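Local coordinates for protein aspartate-semialdehyde dehydrogenase (Cryptococcus neoformans var. neoformans JEC21, PDB 5CEF) that catalyses the NADPH-dependent reductive dephosphorylation of 4-phospho-L-aspartate to L-aspartate semialdehyde, the second step toward methionine and threonine, at residues L290-A295 and N356-V361. Sequence-based numbering, arbitrary orientation.
Sequences LGVPSA and NAEIAV
A buried carboxylate, that of Glu358, reaches from the C-terminal helix 349-362 into the turn formed by Val292 to Ala295, in the loop between helix 286-289 and strand 300-302, and is held there by two hydrogen bonds with apolar packing beside them. The backbone N-H of Ser294 points at OE1 of Glu358, 2.8 Å from N to O with an N-H...O angle of 160°, and is received by the syn lone pair of OE1, on the side of the other oxygen. The hydroxyl OG of Ser294 donates to OE2 of Glu358 at 2.6 Å, meeting it on its syn side, 30° out of the carboxylate plane. One residue thus grips both oxygens, which limits rotation of the carboxylate. Glutamate suits the place because its chain, extended beyond CG, spans the gap from helix to turn; serine fits because its OG lies beside its own backbone N (chi1 -70°), bringing two donors to the same group. His31 NE2 also hydrogen-bonds OE2, and a positive charge there, if present, would probably stabilise the buried anion.

Pro293, approaching from the opposite direction, brings CD to within 3.2 Å of OE1 of Glu358. Lacking an N-H, proline gives this oxygen no bond; its ring fixes phi near the value required at the second position of a type I turn. Val292 crosses the Glu358 chain, its CB 3.7 Å from Glu358 CB, while its CG1 reaches CG1 of Ile359 at 4.0 Å. Farther along, Leu290 CD1 meets Ile359 CG2 at 4.1 Å, the two side chains crossing at about a right angle. Gly291 closes helix 286-289 in a Schellman motif, with a positive phi that glycine adopts easily. Glu358 also touches Phe34 on strand 34-40. The contact thus reflects the two-domain architecture: a dimerisation-domain loop bound to the last helix, which packs on the parallel Rossmann sheet.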
ATOM      1  N   LEU A 290      21.290  19.571  29.921  1.00 35.45           N
ATOM      2  CA  LEU A 290      20.704  20.854  30.239  1.00 33.41           C
ATOM      3  C   LEU A 290      19.255  20.736  30.707  1.00 33.82           C
ATOM      4  O   LEU A 290      18.698  21.695  31.198  1.00 37.93           O
ATOM      5  CB  LEU A 290      20.776  21.772  29.021  1.00 34.66           C
ATOM      6  CG  LEU A 290      22.177  22.267  28.656  1.00 36.92           C
ATOM      7  CD1 LEU A 290      22.156  22.981  27.315  1.00 37.34           C
ATOM      8  CD2 LEU A 290      22.761  23.187  29.715  1.00 36.99           C
ATOM      9  N   GLY A 291      18.631  19.589  30.496  1.00 34.07           N
ATOM     10  CA  GLY A 291      17.255  19.401  30.864  1.00 34.51           C
ATOM     11  C   GLY A 291      16.255  20.306  30.147  1.00 36.52           C
ATOM     12  O   GLY A 291      15.224  20.629  30.719  1.00 36.24           O
ATOM     13  N   VAL A 292      16.513  20.705  28.899  1.00 35.98           N
ATOM     14  CA  VAL A 292      15.519  21.491  28.173  1.00 34.02           C
ATOM     15  C   VAL A 292      14.221  20.696  28.068  1.00 35.00           C
ATOM     16  O   VAL A 292      14.226  19.463  27.995  1.00 31.65           O
ATOM     17  CB  VAL A 292      15.974  21.995  26.780  1.00 34.41           C
ATOM     18  CG1 VAL A 292      17.126  22.991  26.905  1.00 35.10           C
ATOM     19  CG2 VAL A 292      16.332  20.850  25.846  1.00 34.35           C
ATOM     20  N   PRO A 293      13.091  21.407  28.111  1.00 32.98           N
ATOM     21  CA  PRO A 293      11.799  20.727  28.204  1.00 32.26           C
ATOM     22  C   PRO A 293      11.435  19.790  27.045  1.00 32.43           C
ATOM     23  O   PRO A 293      10.749  18.801  27.279  1.00 38.69           O
ATOM     24  CB  PRO A 293      10.780  21.854  28.273  1.00 32.83           C
ATOM     25  CG  PRO A 293      11.526  23.129  28.156  1.00 35.46           C
ATOM     26  CD  PRO A 293      13.001  22.868  28.155  1.00 33.24           C
ATOM     27  N   SER A 294      11.873  20.078  25.826  1.00 28.84           N
ATOM     28  CA  SER A 294      11.458  19.289  24.685  1.00 28.53           C
ATOM     29  C   SER A 294      12.429  18.153  24.345  1.00 29.09           C
ATOM     30  O   SER A 294      12.194  17.400  23.412  1.00 27.81           O
ATOM     31  CB  SER A 294      11.240  20.197  23.460  1.00 30.43           C
ATOM     32  OG  SER A 294      10.094  21.022  23.612  1.00 31.48           O
ATOM     33  N   ALA A 295      13.507  18.008  25.111  1.00 30.98           N
ATOM     34  CA  ALA A 295      14.480  16.923  24.898  1.00 31.63           C
ATOM     35  C   ALA A 295      13.933  15.619  25.423  1.00 33.21           C
ATOM     36  O   ALA A 295      13.238  15.610  26.429  1.00 37.26           O
ATOM     37  CB  ALA A 295      15.803  17.241  25.591  1.00 31.14           C
ATOM     38  N   ASN A 356      16.352  23.333  19.626  1.00 29.26           N
ATOM     39  CA  ASN A 356      17.499  24.203  19.383  1.00 31.30           C
ATOM     40  C   ASN A 356      17.316  25.509  20.105  1.00 29.68           C
ATOM     41  O   ASN A 356      18.227  26.004  20.746  1.00 28.88           O
ATOM     42  CB  ASN A 356      17.692  24.500  17.891  1.00 35.11           C
ATOM     43  CG  ASN A 356      18.484  23.455  17.176  1.00 36.74           C
ATOM     44  OD1 ASN A 356      18.973  22.512  17.791  1.00 53.77           O
ATOM     45  ND2 ASN A 356      18.583  23.584  15.879  1.00 33.98           N
ATOM     46  N   ALA A 357      16.143  26.082  19.984  1.00 28.37           N
ATOM     47  CA  ALA A 357      15.870  27.349  20.636  1.00 30.75           C
ATOM     48  C   ALA A 357      15.910  27.234  22.163  1.00 26.95           C
ATOM     49  O   ALA A 357      16.453  28.103  22.818  1.00 23.69           O
ATOM     50  CB  ALA A 357      14.517  27.882  20.177  1.00 32.13           C
ATOM     51  N   GLU A 358      15.372  26.143  22.710  1.00 26.62           N
ATOM     52  CA  GLU A 358      15.402  25.930  24.171  1.00 26.99           C
ATOM     53  C   GLU A 358      16.854  25.944  24.663  1.00 26.84           C
ATOM     54  O   GLU A 358      17.169  26.599  25.646  1.00 27.90           O
ATOM     55  CB  GLU A 358      14.699  24.633  24.585  1.00 24.65           C
ATOM     56  CG  GLU A 358      13.206  24.588  24.267  1.00 24.90           C
ATOM     57  CD  GLU A 358      12.540  23.252  24.575  1.00 24.82           C
ATOM     58  OE1 GLU A 358      13.256  22.323  24.964  1.00 25.25           O
ATOM     59  OE2 GLU A 358      11.291  23.119  24.460  1.00 27.16           O
ATOM     60  N   ILE A 359      17.735  25.268  23.946  1.00 26.52           N
ATOM     61  CA  ILE A 359      19.134  25.278  24.305  1.00 27.04           C
ATOM     62  C   ILE A 359      19.728  26.699  24.263  1.00 28.54           C
ATOM     63  O   ILE A 359      20.500  27.104  25.154  1.00 30.12           O
ATOM     64  CB  ILE A 359      19.934  24.362  23.387  1.00 28.62           C
ATOM     65  CG1 ILE A 359      19.513  22.918  23.655  1.00 30.74           C
ATOM     66  CG2 ILE A 359      21.440  24.507  23.626  1.00 27.77           C
ATOM     67  CD1 ILE A 359      19.896  21.972  22.531  1.00 30.71           C
ATOM     68  N   ALA A 360      19.386  27.470  23.248  1.00 27.96           N
ATOM     69  CA  ALA A 360      19.894  28.852  23.155  1.00 30.12           C
ATOM     70  C   ALA A 360      19.403  29.717  24.316  1.00 30.60           C
ATOM     71  O   ALA A 360      20.098  30.618  24.772  1.00 32.41           O
ATOM     72  CB  ALA A 360      19.495  29.475  21.820  1.00 29.45           C
ATOM     73  N   VAL A 361      18.194  29.441  24.783  1.00 32.75           N
ATOM     74  CA  VAL A 361      17.687  30.087  25.971  1.00 35.57           C
ATOM     75  C   VAL A 361      18.590  29.737  27.157  1.00 36.18           C
ATOM     76  O   VAL A 361      19.080  30.629  27.829  1.00 35.77           O
ATOM     77  CB  VAL A 361      16.223  29.706  26.239  1.00 39.24           C
ATOM     78  CG1 VAL A 361      15.816  30.180  27.611  1.00 37.93           C
ATOM     79  CG2 VAL A 361      15.298  30.300  25.161  1.00 38.80           C
TER